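Local coordinates for protein acyl-CoA hydrolase (Bacillus halodurans, PDB 1VPM) that probably hydrolyses long-chain fatty acyl-CoA thioesters to fatty acid and coenzyme A, and binds coenzyme A at sites shared between subunits, at residues A[32-37]-A[43-48]; A[49-54]-A[66-71]; A[99-104]-A[160-165]. One frame throughout, in Å; residues are numbered along the deposited sequence. Where two conformers were deposited one is given.

Contact 1: residues A[32-37]-A[43-48]; sequences PPDTNH and GGKVLA. With COA (coenzyme A), chain D.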
loop_
_atom_site.group_PDB
_atom_site.type_symbol
_atom_site.label_atom_id
_atom_site.label_comp_id
_atom_site.label_asym_id
_atom_site.label_seq_id
_atom_site.Cartn_x
_atom_site.Cartn_y
_atom_site.Cartn_z
ATOM N N PRO A 32 -2.854 5.835 10.775
ATOM C CA PRO A 32 -2.828 4.622 11.649
ATOM C C PRO A 32 -1.966 3.434 11.210
ATOM O O PRO A 32 -1.325 2.815 12.057
ATOM C CB PRO A 32 -4.298 4.272 11.777
ATOM C CG PRO A 32 -4.989 5.626 11.679
ATOM C CD PRO A 32 -4.243 6.300 10.566
ATOM N N PRO A 33 -1.889 3.136 9.905
ATOM C CA PRO A 33 -0.990 2.047 9.460
ATOM C C PRO A 33 0.493 2.261 9.713
ATOM O O PRO A 33 1.247 1.310 9.632
ATOM C CB PRO A 33 -1.220 1.992 7.938
ATOM C CG PRO A 33 -2.471 2.705 7.696
ATOM C CD PRO A 33 -2.645 3.715 8.778
ATOM N N ASP A 34 0.877 3.527 9.935
ATOM C CA ASP A 34 2.241 3.986 10.111
ATOM C C ASP A 34 2.705 3.958 11.565
ATOM O O ASP A 34 3.869 4.270 11.796
ATOM C CB ASP A 34 2.340 5.461 9.678
ATOM C CG ASP A 34 1.897 5.722 8.274
ATOM O OD1 ASP A 34 2.003 4.797 7.462
ATOM O OD2 ASP A 34 1.481 6.882 7.980
ATOM N N THR A 35 1.826 3.641 12.523
ATOM C CA THR A 35 2.093 3.810 13.958
ATOM C C THR A 35 1.967 2.517 14.757
ATOM O O THR A 35 1.222 1.626 14.386
ATOM C CB THR A 35 1.129 4.865 14.610
ATOM O OG1 THR A 35 -0.188 4.356 14.679
ATOM C CG2 THR A 35 1.137 6.159 13.790
ATOM N N ASN A 36 2.613 2.483 15.924
ATOM C CA ASN A 36 2.381 1.444 16.937
ATOM C C ASN A 36 0.970 1.624 17.518
ATOM O O ASN A 36 0.222 2.562 17.154
ATOM C CB ASN A 36 3.515 1.396 17.989
ATOM C CG ASN A 36 3.486 2.538 18.996
ATOM O OD1 ASN A 36 2.558 3.328 19.040
ATOM N ND2 ASN A 36 4.540 2.629 19.830
ATOM N N HIS A 37 0.558 0.711 18.382
ATOM C CA HIS A 37 -0.834 0.706 18.810
ATOM C C HIS A 37 -1.166 1.822 19.772
ATOM O O HIS A 37 -2.333 2.086 20.030
ATOM C CB HIS A 37 -1.212 -0.653 19.374
ATOM C CG HIS A 37 -0.648 -0.937 20.723
ATOM N ND1 HIS A 37 0.449 -1.751 20.907
ATOM C CD2 HIS A 37 -1.083 -0.593 21.960
ATOM C CE1 HIS A 37 0.688 -1.862 22.202
ATOM N NE2 HIS A 37 -0.228 -1.173 22.862
ATOM N N GLY A 43 9.679 4.047 13.681
ATOM C CA GLY A 43 10.970 4.504 13.210
ATOM C C GLY A 43 11.214 4.189 11.742
ATOM O O GLY A 43 11.823 4.981 11.013
ATOM N N GLY A 44 10.821 3.005 11.336
ATOM C CA GLY A 44 11.030 2.569 9.961
ATOM C C GLY A 44 10.324 3.393 8.905
ATOM O O GLY A 44 10.838 3.532 7.786
ATOM N N LYS A 45 9.149 3.915 9.205
ATOM C CA LYS A 45 8.453 4.756 8.241
ATOM C C LYS A 45 9.249 6.049 8.044
ATOM O O LYS A 45 9.406 6.528 6.932
ATOM C CB LYS A 45 7.035 5.100 8.736
ATOM C CG LYS A 45 6.022 3.999 8.587
ATOM C CD LYS A 45 5.758 3.724 7.100
ATOM C CE LYS A 45 5.577 5.010 6.267
ATOM N NZ LYS A 45 4.729 4.761 5.024
ATOM N N VAL A 46 9.753 6.611 9.142
ATOM C CA VAL A 46 10.553 7.821 9.092
ATOM C C VAL A 46 11.859 7.598 8.302
ATOM O O VAL A 46 12.190 8.354 7.358
ATOM C CB VAL A 46 10.856 8.399 10.476
ATOM C CG1 VAL A 46 11.622 9.650 10.275
ATOM C CG2 VAL A 46 9.585 8.688 11.282
ATOM N N LEU A 47 12.493 6.462 8.555
ATOM C CA LEU A 47 13.618 6.091 7.745
ATOM C C LEU A 47 13.317 5.933 6.256
ATOM O O LEU A 47 14.165 6.398 5.422
ATOM C CB LEU A 47 14.283 4.786 8.301
ATOM C CG LEU A 47 14.843 4.875 9.724
ATOM C CD1 LEU A 47 15.261 3.506 10.213
ATOM C CD2 LEU A 47 15.959 5.859 9.860
ATOM N N ALA A 48 12.185 5.326 5.941
ATOM C CA ALA A 48 11.737 5.122 4.543
ATOM C C ALA A 48 11.606 6.500 3.870
ATOM O O ALA A 48 12.068 6.728 2.725
ATOM C CB ALA A 48 10.393 4.369 4.446
HETATM N N1A COA D . 19.972 6.245 21.144
HETATM C C2A COA D . 20.138 5.174 21.975
HETATM N N3A COA D . 19.485 5.159 23.220
HETATM C C4A COA D . 18.683 6.200 23.582
HETATM C C5A COA D . 18.516 7.311 22.736
HETATM C C6A COA D . 19.172 7.342 21.502
HETATM N N6A COA D . 19.130 8.465 20.762
HETATM N N7A COA D . 17.689 8.199 23.370
HETATM C C8A COA D . 17.333 7.674 24.576
HETATM N N9A COA D . 17.944 6.452 24.715
HETATM C C1B COA D . 17.682 5.485 25.764
HETATM C C2B COA D . 18.183 6.008 27.091
HETATM O O2B COA D . 19.572 5.842 27.198
HETATM C C3B COA D . 17.382 5.154 28.060
HETATM O O3B COA D . 18.153 3.986 28.285
HETATM P P3B COA D . 18.085 3.106 29.614
HETATM O O7A COA D . 19.145 3.574 30.528
HETATM O O8A COA D . 18.319 1.669 29.372
HETATM O O9A COA D . 16.685 3.222 30.142
HETATM C C4B COA D . 16.063 4.926 27.308
HETATM O O4B COA D . 16.297 5.387 25.975
HETATM C C5B COA D . 14.876 5.717 27.865
HETATM O O5B COA D . 15.224 7.101 27.856
HETATM P P1A COA D . 15.010 8.106 29.130
HETATM O O1A COA D . 16.176 9.072 29.185
HETATM O O2A COA D . 14.775 7.341 30.416
HETATM O O3A COA D . 13.627 8.886 28.843
HETATM P P2A COA D . 13.248 9.817 27.574
HETATM O O4A COA D . 14.417 10.732 27.243
HETATM O O5A COA D . 11.941 10.504 27.933
HETATM O O6A COA D . 12.945 8.804 26.338
HETATM C CBP COA D . 13.071 8.348 23.994
HETATM C CCP COA D . 13.864 8.609 25.275
HETATM C CDP COA D . 13.976 7.681 22.953
HETATM C CEP COA D . 11.928 7.381 24.370
HETATM C CAP COA D . 12.513 9.697 23.455
HETATM O OAP COA D . 13.491 10.693 23.178
HETATM C C9P COA D . 11.647 9.447 22.235
HETATM O O9P COA D . 10.324 9.029 22.478
HETATM N N8P COA D . 12.124 9.590 20.988
HETATM C C7P COA D . 11.203 9.314 19.903
HETATM C C6P COA D . 11.057 7.808 19.659
HETATM C C5P COA D . 10.159 7.545 18.468
HETATM O O5P COA D . 8.959 7.883 18.538
HETATM N N4P COA D . 10.706 6.979 17.388
HETATM C C3P COA D . 9.912 6.634 16.239
HETATM C C2P COA D . 9.954 7.586 15.043
HETATM S S1P COA D . 9.870 9.412 15.282
#

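Contact 2: residues A[49-54]-A[66-71]; sequences YIDEIA and VVTASI. With COA (coenzyme A), chain B.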
loop_
_atom_site.group_PDB
_atom_site.type_symbol
_atom_site.label_atom_id
_atom_site.label_comp_id
_atom_site.label_asym_id
_atom_site.label_seq_id
_atom_site.Cartn_x
_atom_site.Cartn_y
_atom_site.Cartn_z
ATOM N N TYR A 49 10.971 7.418 4.580
ATOM C CA TYR A 49 10.761 8.783 4.043
ATOM C C TYR A 49 12.046 9.561 3.887
ATOM O O TYR A 49 12.224 10.292 2.887
ATOM C CB TYR A 49 9.812 9.578 4.906
ATOM C CG TYR A 49 8.418 9.053 5.016
ATOM C CD1 TYR A 49 7.820 8.351 3.989
ATOM C CD2 TYR A 49 7.656 9.382 6.149
ATOM C CE1 TYR A 49 6.503 7.927 4.109
ATOM C CE2 TYR A 49 6.350 9.008 6.243
ATOM C CZ TYR A 49 5.800 8.252 5.248
ATOM O OH TYR A 49 4.495 7.863 5.351
ATOM N N ILE A 50 13.002 9.378 4.806
ATOM C CA ILE A 50 14.315 9.999 4.726
ATOM C C ILE A 50 15.071 9.534 3.456
ATOM O O ILE A 50 15.611 10.348 2.714
ATOM C CB ILE A 50 15.143 9.675 5.991
ATOM C CG1 ILE A 50 14.679 10.488 7.196
ATOM C CG2 ILE A 50 16.658 9.915 5.795
ATOM C CD1 ILE A 50 15.189 9.983 8.472
ATOM N N ASP A 51 15.072 8.237 3.190
ATOM C CA ASP A 51 15.740 7.729 1.979
ATOM C C ASP A 51 15.014 8.201 0.730
ATOM O O ASP A 51 15.667 8.512 -0.260
ATOM C CB ASP A 51 15.774 6.221 1.976
ATOM C CG ASP A 51 16.627 5.674 0.859
ATOM O OD1 ASP A 51 17.880 5.804 1.042
ATOM O OD2 ASP A 51 16.078 5.124 -0.141
ATOM N N GLU A 52 13.690 8.283 0.747
ATOM C CA GLU A 52 12.914 8.727 -0.416
ATOM C C GLU A 52 13.336 10.119 -0.795
ATOM O O GLU A 52 13.571 10.418 -1.986
ATOM C CB GLU A 52 11.406 8.686 -0.089
ATOM C CG GLU A 52 10.501 8.924 -1.238
ATOM C CD GLU A 52 9.018 8.913 -0.852
ATOM O OE1 GLU A 52 8.617 8.114 0.040
ATOM O OE2 GLU A 52 8.298 9.725 -1.450
ATOM N N ILE A 53 13.418 10.997 0.199
ATOM C CA ILE A 53 13.743 12.400 -0.096
ATOM C C ILE A 53 15.222 12.473 -0.493
ATOM O O ILE A 53 15.608 13.256 -1.344
ATOM C CB ILE A 53 13.339 13.368 1.011
ATOM C CG1 ILE A 53 13.349 14.819 0.498
ATOM C CG2 ILE A 53 14.114 13.255 2.188
ATOM C CD1 ILE A 53 12.674 15.785 1.384
ATOM N N ALA A 54 16.059 11.646 0.086
ATOM C CA ALA A 54 17.456 11.656 -0.299
ATOM C C ALA A 54 17.694 11.228 -1.729
ATOM O O ALA A 54 18.571 11.779 -2.400
ATOM C CB ALA A 54 18.279 10.828 0.665
ATOM N N VAL A 66 20.062 6.660 -8.889
ATOM C CA VAL A 66 20.951 6.619 -7.733
ATOM C C VAL A 66 20.665 5.388 -6.886
ATOM O O VAL A 66 19.599 4.783 -6.980
ATOM C CB VAL A 66 20.852 7.901 -6.900
ATOM C CG1 VAL A 66 21.150 9.092 -7.719
ATOM C CG2 VAL A 66 19.431 8.046 -6.280
ATOM N N VAL A 67 21.635 5.013 -6.056
ATOM C CA VAL A 67 21.424 3.958 -5.070
ATOM C C VAL A 67 21.965 4.480 -3.745
ATOM O O VAL A 67 22.831 5.354 -3.728
ATOM C CB VAL A 67 22.160 2.642 -5.405
ATOM C CG1 VAL A 67 21.610 2.046 -6.701
ATOM C CG2 VAL A 67 23.642 2.820 -5.509
ATOM N N THR A 68 21.405 3.967 -2.652
ATOM C CA THR A 68 21.844 4.371 -1.329
ATOM C C THR A 68 23.037 3.519 -0.900
ATOM O O THR A 68 22.922 2.305 -0.790
ATOM C CB THR A 68 20.743 4.218 -0.324
ATOM O OG1 THR A 68 19.604 4.983 -0.762
ATOM C CG2 THR A 68 21.216 4.705 1.079
ATOM N N ALA A 69 24.194 4.130 -0.752
ATOM C CA ALA A 69 25.350 3.392 -0.268
ATOM C C ALA A 69 25.355 3.143 1.232
ATOM O O ALA A 69 25.764 2.073 1.720
ATOM C CB ALA A 69 26.622 4.140 -0.625
ATOM N N SER A 70 24.936 4.161 1.949
ATOM C CA SER A 70 24.858 4.153 3.415
ATOM C C SER A 70 24.001 5.294 3.978
ATOM O O SER A 70 23.661 6.264 3.304
ATOM C CB SER A 70 26.273 4.159 4.034
ATOM O OG SER A 70 26.862 5.397 3.817
ATOM N N ILE A 71 23.595 5.114 5.227
ATOM C CA ILE A 71 23.029 6.133 6.069
ATOM C C ILE A 71 23.833 6.161 7.385
ATOM O O ILE A 71 24.253 5.132 7.886
ATOM C CB ILE A 71 21.462 5.914 6.255
ATOM C CG1 ILE A 71 20.876 7.082 7.030
ATOM C CG2 ILE A 71 21.151 4.611 6.963
ATOM C CD1 ILE A 71 19.347 7.119 7.068
HETATM N N1A COA B . 29.272 4.532 2.752
HETATM C C2A COA B . 29.628 5.717 2.174
HETATM N N3A COA B . 30.200 5.714 0.890
HETATM C C4A COA B . 30.381 4.537 0.226
HETATM C C5A COA B . 30.027 3.312 0.819
HETATM C C6A COA B . 29.471 3.303 2.102
HETATM N N6A COA B . 29.270 2.127 2.725
HETATM N N7A COA B . 30.347 2.313 -0.060
HETATM C C8A COA B . 30.881 2.878 -1.179
HETATM N N9A COA B . 30.911 4.240 -1.007
HETATM C C1B COA B . 31.228 5.218 -2.030
HETATM C C2B COA B . 32.690 5.125 -2.405
HETATM O O2B COA B . 33.490 5.770 -1.449
HETATM C C3B COA B . 32.684 5.802 -3.765
HETATM O O3B COA B . 32.886 7.183 -3.518
HETATM P P3B COA B . 33.554 8.195 -4.556
HETATM O O7A COA B . 34.996 8.274 -4.256
HETATM O O8A COA B . 33.012 9.564 -4.464
HETATM O O9A COA B . 33.211 7.697 -5.930
HETATM C C4B COA B . 31.301 5.439 -4.324
HETATM O O4B COA B . 30.581 4.872 -3.228
HETATM C C5B COA B . 31.329 4.394 -5.443
HETATM O O5B COA B . 31.989 3.231 -4.945
HETATM P P1A COA B . 33.176 2.439 -5.747
HETATM O O1A COA B . 34.198 1.951 -4.741
HETATM O O2A COA B . 33.756 3.280 -6.866
HETATM O O3A COA B . 32.453 1.198 -6.483
HETATM P P2A COA B . 31.599 -0.003 -5.812
HETATM O O4A COA B . 32.313 -0.505 -4.567
HETATM O O5A COA B . 31.375 -1.025 -6.914
HETATM O O6A COA B . 30.149 0.627 -5.426
HETATM C CBP COA B . 28.292 0.704 -3.923
HETATM C CCP COA B . 29.792 0.945 -4.090
HETATM C CDP COA B . 27.782 1.457 -2.690
HETATM C CEP COA B . 27.608 1.271 -5.185
HETATM C CAP COA B . 28.032 -0.824 -3.781
HETATM O OAP COA B . 28.709 -1.458 -2.701
HETATM C C9P COA B . 26.541 -1.090 -3.704
HETATM O O9P COA B . 25.843 -1.114 -4.928
HETATM N N8P COA B . 25.913 -1.266 -2.531
HETATM C C7P COA B . 24.484 -1.504 -2.586
HETATM C C6P COA B . 23.705 -0.201 -2.792
HETATM C C5P COA B . 22.213 -0.461 -2.760
HETATM O O5P COA B . 21.711 -1.172 -3.656
HETATM N N4P COA B . 21.508 0.071 -1.756
HETATM C C3P COA B . 20.078 -0.071 -1.687
HETATM C C2P COA B . 19.522 -1.136 -0.740
HETATM S S1P COA B . 20.279 -2.815 -0.652
HETATM O O HOH W 1 17.550 4.659 -2.466
#

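Contact 3: residues A[99-104]-A[160-165]; sequences SMEVYV and ENRKKR. With COA (coenzyme A), chain B.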
loop_
_atom_site.group_PDB
_atom_site.type_symbol
_atom_site.label_atom_id
_atom_site.label_comp_id
_atom_site.label_asym_id
_atom_site.label_seq_id
_atom_site.Cartn_x
_atom_site.Cartn_y
_atom_site.Cartn_z
ATOM N N SER A 99 29.856 9.889 -5.656
ATOM C CA SER A 99 29.039 9.881 -4.426
ATOM C C SER A 99 28.664 11.291 -4.009
ATOM O O SER A 99 29.342 12.277 -4.330
ATOM C CB SER A 99 29.786 9.134 -3.307
ATOM O OG SER A 99 30.921 9.848 -2.861
HETATM N N MSE A 100 27.518 11.381 -3.330
HETATM C CA MSE A 100 26.989 12.614 -2.809
HETATM C C MSE A 100 26.590 12.397 -1.366
HETATM O O MSE A 100 25.910 11.417 -1.045
HETATM C CB MSE A 100 25.747 12.971 -3.581
HETATM C CG MSE A 100 25.997 13.319 -5.010
HETATM SE SE MSE A 100 24.369 13.174 -6.145
HETATM C CE MSE A 100 24.260 11.234 -6.401
ATOM N N GLU A 101 27.026 13.286 -0.487
ATOM C CA GLU A 101 26.444 13.333 0.833
ATOM C C GLU A 101 25.145 14.142 0.772
ATOM O O GLU A 101 25.095 15.241 0.194
ATOM C CB GLU A 101 27.410 14.003 1.832
ATOM C CG GLU A 101 26.869 13.979 3.236
ATOM C CD GLU A 101 27.805 14.689 4.227
ATOM O OE1 GLU A 101 28.016 15.929 4.074
ATOM O OE2 GLU A 101 28.371 13.987 5.088
ATOM N N VAL A 102 24.104 13.557 1.338
ATOM C CA VAL A 102 22.795 14.185 1.431
ATOM C C VAL A 102 22.437 14.373 2.919
ATOM O O VAL A 102 22.518 13.438 3.727
ATOM C CB VAL A 102 21.709 13.405 0.681
ATOM C CG1 VAL A 102 20.354 14.080 0.859
ATOM C CG2 VAL A 102 22.058 13.265 -0.796
ATOM N N TYR A 103 22.175 15.608 3.283
ATOM C CA TYR A 103 21.639 15.943 4.614
ATOM C C TYR A 103 20.123 15.992 4.536
ATOM O O TYR A 103 19.540 16.596 3.622
ATOM C CB TYR A 103 22.225 17.295 5.075
ATOM C CG TYR A 103 21.495 17.911 6.255
ATOM C CD1 TYR A 103 21.753 17.499 7.550
ATOM C CD2 TYR A 103 20.507 18.892 6.055
ATOM C CE1 TYR A 103 21.068 18.081 8.641
ATOM C CE2 TYR A 103 19.851 19.485 7.120
ATOM C CZ TYR A 103 20.084 19.062 8.391
ATOM O OH TYR A 103 19.395 19.686 9.395
ATOM N N VAL A 104 19.476 15.365 5.513
ATOM C CA VAL A 104 18.044 15.385 5.649
ATOM C C VAL A 104 17.666 15.814 7.065
ATOM O O VAL A 104 18.134 15.259 8.008
ATOM C CB VAL A 104 17.417 14.017 5.314
ATOM C CG1 VAL A 104 15.913 14.069 5.443
ATOM C CG2 VAL A 104 17.752 13.576 3.885
ATOM N N GLU A 160 35.700 10.453 6.056
ATOM C CA GLU A 160 36.777 9.683 6.673
ATOM C C GLU A 160 36.232 8.726 7.728
ATOM O O GLU A 160 36.686 7.571 7.807
ATOM C CB GLU A 160 37.842 10.630 7.269
ATOM C CG GLU A 160 39.101 9.944 7.747
ATOM C CD GLU A 160 39.787 9.097 6.661
ATOM O OE1 GLU A 160 39.693 9.428 5.451
ATOM O OE2 GLU A 160 40.417 8.084 7.033
ATOM N N ASN A 161 35.264 9.186 8.528
ATOM C CA ASN A 161 34.594 8.313 9.499
ATOM C C ASN A 161 33.851 7.143 8.865
ATOM O O ASN A 161 33.842 6.058 9.433
ATOM C CB ASN A 161 33.685 9.111 10.429
ATOM C CG ASN A 161 34.463 10.024 11.359
ATOM O OD1 ASN A 161 35.690 9.998 11.377
ATOM N ND2 ASN A 161 33.748 10.848 12.127
ATOM N N ARG A 162 33.225 7.347 7.716
ATOM C CA ARG A 162 32.529 6.265 7.042
ATOM C C ARG A 162 33.535 5.228 6.525
ATOM O O ARG A 162 33.259 4.028 6.579
ATOM C CB ARG A 162 31.687 6.787 5.887
ATOM C CG ARG A 162 30.586 7.741 6.343
ATOM C CD ARG A 162 29.774 8.289 5.222
ATOM N NE ARG A 162 28.920 9.316 5.806
ATOM C CZ ARG A 162 28.951 10.609 5.510
ATOM N NH1 ARG A 162 29.727 11.087 4.528
ATOM N NH2 ARG A 162 28.154 11.416 6.157
ATOM N N LYS A 163 34.678 5.690 6.023
ATOM C CA LYS A 163 35.756 4.763 5.626
ATOM C C LYS A 163 36.249 3.925 6.812
ATOM O O LYS A 163 36.384 2.696 6.709
ATOM C CB LYS A 163 36.923 5.519 4.989
ATOM C CG LYS A 163 36.611 6.013 3.577
ATOM N N LYS A 164 36.501 4.588 7.938
ATOM C CA LYS A 164 36.976 3.892 9.127
ATOM C C LYS A 164 35.986 2.833 9.631
ATOM O O LYS A 164 36.374 1.715 9.966
ATOM C CB LYS A 164 37.303 4.884 10.250
ATOM C CG LYS A 164 38.498 5.799 9.969
ATOM N N ARG A 165 34.701 3.154 9.662
ATOM C CA ARG A 165 33.731 2.270 10.315
ATOM C C ARG A 165 33.464 1.023 9.493
ATOM O O ARG A 165 33.035 -0.017 10.035
ATOM C CB ARG A 165 32.421 3.001 10.564
ATOM C CG ARG A 165 31.501 3.041 9.352
ATOM C CD ARG A 165 30.358 3.930 9.637
ATOM N NE ARG A 165 29.464 4.032 8.488
ATOM C CZ ARG A 165 28.693 5.099 8.264
ATOM N NH1 ARG A 165 28.741 6.154 9.071
ATOM N NH2 ARG A 165 27.900 5.132 7.228
HETATM N N1A COA B . 29.272 4.532 2.752
HETATM C C2A COA B . 29.628 5.717 2.174
HETATM N N3A COA B . 30.200 5.714 0.890
HETATM C C4A COA B . 30.381 4.537 0.226
HETATM C C5A COA B . 30.027 3.312 0.819
HETATM C C6A COA B . 29.471 3.303 2.102
HETATM N N6A COA B . 29.270 2.127 2.725
HETATM N N7A COA B . 30.347 2.313 -0.060
HETATM C C8A COA B . 30.881 2.878 -1.179
HETATM N N9A COA B . 30.911 4.240 -1.007
HETATM C C1B COA B . 31.228 5.218 -2.030
HETATM C C2B COA B . 32.690 5.125 -2.405
HETATM O O2B COA B . 33.490 5.770 -1.449
HETATM C C3B COA B . 32.684 5.802 -3.765
HETATM O O3B COA B . 32.886 7.183 -3.518
HETATM P P3B COA B . 33.554 8.195 -4.556
HETATM O O7A COA B . 34.996 8.274 -4.256
HETATM O O8A COA B . 33.012 9.564 -4.464
HETATM O O9A COA B . 33.211 7.697 -5.930
HETATM C C4B COA B . 31.301 5.439 -4.324
HETATM O O4B COA B . 30.581 4.872 -3.228
HETATM C C5B COA B . 31.329 4.394 -5.443
HETATM O O5B COA B . 31.989 3.231 -4.945
HETATM P P1A COA B . 33.176 2.439 -5.747
HETATM O O1A COA B . 34.198 1.951 -4.741
HETATM O O2A COA B . 33.756 3.280 -6.866
HETATM O O3A COA B . 32.453 1.198 -6.483
HETATM P P2A COA B . 31.599 -0.003 -5.812
HETATM O O4A COA B . 32.313 -0.505 -4.567
HETATM O O5A COA B . 31.375 -1.025 -6.914
HETATM O O6A COA B . 30.149 0.627 -5.426
HETATM C CBP COA B . 28.292 0.704 -3.923
HETATM C CCP COA B . 29.792 0.945 -4.090
HETATM C CDP COA B . 27.782 1.457 -2.690
HETATM C CEP COA B . 27.608 1.271 -5.185
HETATM C CAP COA B . 28.032 -0.824 -3.781
HETATM O OAP COA B . 28.709 -1.458 -2.701
HETATM C C9P COA B . 26.541 -1.090 -3.704
HETATM O O9P COA B . 25.843 -1.114 -4.928
HETATM N N8P COA B . 25.913 -1.266 -2.531
HETATM C C7P COA B . 24.484 -1.504 -2.586
HETATM C C6P COA B . 23.705 -0.201 -2.792
HETATM C C5P COA B . 22.213 -0.461 -2.760
HETATM O O5P COA B . 21.711 -1.172 -3.656
HETATM N N4P COA B . 21.508 0.071 -1.756
HETATM C C3P COA B . 20.078 -0.071 -1.687
HETATM C C2P COA B . 19.522 -1.136 -0.740
HETATM S S1P COA B . 20.279 -2.815 -0.652
HETATM O O HOH W 2 30.902 13.517 3.666
#

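Contact 1: residues A[32-37]-A[43-48]
Lys-45 and Asp-34, their CA atoms 6.5 Å apart, are the two residues that meet between segment 32-37, whose residues 32-34 form a short 3-10 turn, and the helix 43-48. The two side chains cross obliquely, and they meet along their lengths as well as at their polar ends. Low on the lysine chain, CG of Lys-45 lies 4.1 Å from CB of Asp-34 and also packs against that residue's CA and carbonyl O. Beyond CG the lysine is bent twice, at chi2 (-67°) and chi3 (-45°), which carries CD, CE and NZ past one carboxylate oxygen. CE of Lys-45 passes 3.8 Å from OD1 of Asp-34, and NZ stops 3.7 Å from the same OD1, a long salt bridge rather than a close pair. The ammonium also makes a weak hydrogen bond to Tyr-49 OH. The other oxygen, Asp-34 OD2, accepts a hydrogen bond from Leu-31 N, so the carboxylate is held mainly by its own loop and the lysine lies beside it. Replacing Lys-45 with an alanine would probably leave the buried Asp-34 carboxylate without this nearby positive charge and uncover the side of its CB. One turn of the helix also touches coenzyme A of chain D: Gly-43 N is 3.6 Å from C3P of the cofactor, and Val-46 CG2 lies 3.9 Å from its C2P. Both segments belong to the HotDog fold, in which the loop after strand 24-29, the first strand of the antiparallel sheet, leads into the long central helix 43-62.

Contact 2: residues A[49-54]-A[66-71]
Thr-68 OG1 is gripped from two directions. It donates a 2.6 Å hydrogen bond to Asp-51 OD1, and it accepts one from a water 2.7 Å away. The same water donates to Asp-51 OD2 at 2.8 Å, so carboxylate, hydroxyl and water close a small ring. OD1 receives the hydroxyl through its syn lone pair, the one facing OD2. With Asp-51 CG anti to the backbone N (chi1 -171°), the carboxylate is carried over to the strand. OD2 also receives a weak bond from Gly-44 N of the second subunit. Next to this polar pair, Ile-50 CG2 meets the tip of Ile-71, CD1, at 4.1 Å, the side chains crossing at about a right angle. Between Thr-68 and Ile-71, Ala-69 and Ser-70 form a classic beta bulge, both facing Thr-125 of strand 116-129. Coenzyme A of chain B lies along this stretch: its N4P donates to Thr-68 O at 2.8 Å (N-H...O angle 139°), and Ala-69 CB packs 3.6 Å from its CDP. Thr-68 thus divides its polar atoms, the hydroxyl for the helix and the carbonyl for the cofactor, consistent with Thr-68 helping to set the Asp-51 carboxylate and the pantetheine arm relative to each other.

Contact 3: residues A[99-104]-A[160-165]
Arg-162 reaches from helix 160-165 to Glu-101 on strand 99-104, although the nearest CA atoms are 11.2 Å apart. CB points toward the strand and the chain runs extended from CG to NE, with Glu-101, itself extended, covering much of the rest. CG sits 3.5 Å above the guanidinium plane of Arg-165, offset toward its rim. CD lies 4.0 Å from C2A of the coenzyme A in chain B, so the aliphatic part of the arginine borders the adenine. At the tip, NH2 donates to Glu-101 OE2 at 2.8 Å, nearly straight at 162°; the oxygen lies in the guanidinium plane and uses its anti lone pair. NH1 adds a weak bond to the same OE2 at 3.2 Å and donates to a water 2.8 Å away. The carboxylate plane stands 84° from the guanidinium plane, in keeping with OE2 alone receiving NH2 and, weakly, NH1, in place of a two-oxygen pair. The other, Glu-101 OE1, is held by Thr-93 OG1 and Arg-158 NH2, while NH2 of Arg-162 has a second salt bridge to Asp-72. At the start of the strand, Ser-99 OG donates to O8A of the cofactor's 3'-phosphate at 2.7 Å. The C-terminal helix 146-166 thus lies against one side of the sheet, with Arg-162 also packing on Phe-123 and Thr-125 of strand 116-129, whereas Met-100, Val-102 and Val-104 meet helix 43-62.

In the fold
Helix 43-62 joins contacts 1 and 2, centres 17 Å apart, which touch loosely: Asp-34 OD2 lies 4.1 Å from Tyr-49 OH. Contacts 2 and 3, 12 Å apart, reach the same antiparallel sheet and the same coenzyme A of chain B. They meet where Ser-70 OG lies 3.6 Å from Arg-165 NH2, and in the core, with Ile-53 CG2 3.8 Å from Val-104 CG1. Contact 1, about 25 Å from contact 3 between centres, borders the chain D cofactor, hydrogen-bonded to Thr-68 and Ser-99 of the second subunit. Such a pocket is thus shared: residues of contacts 2 and 3 from one subunit, the start of helix 43-62, beside Asp-75 and Phe-76, from the other.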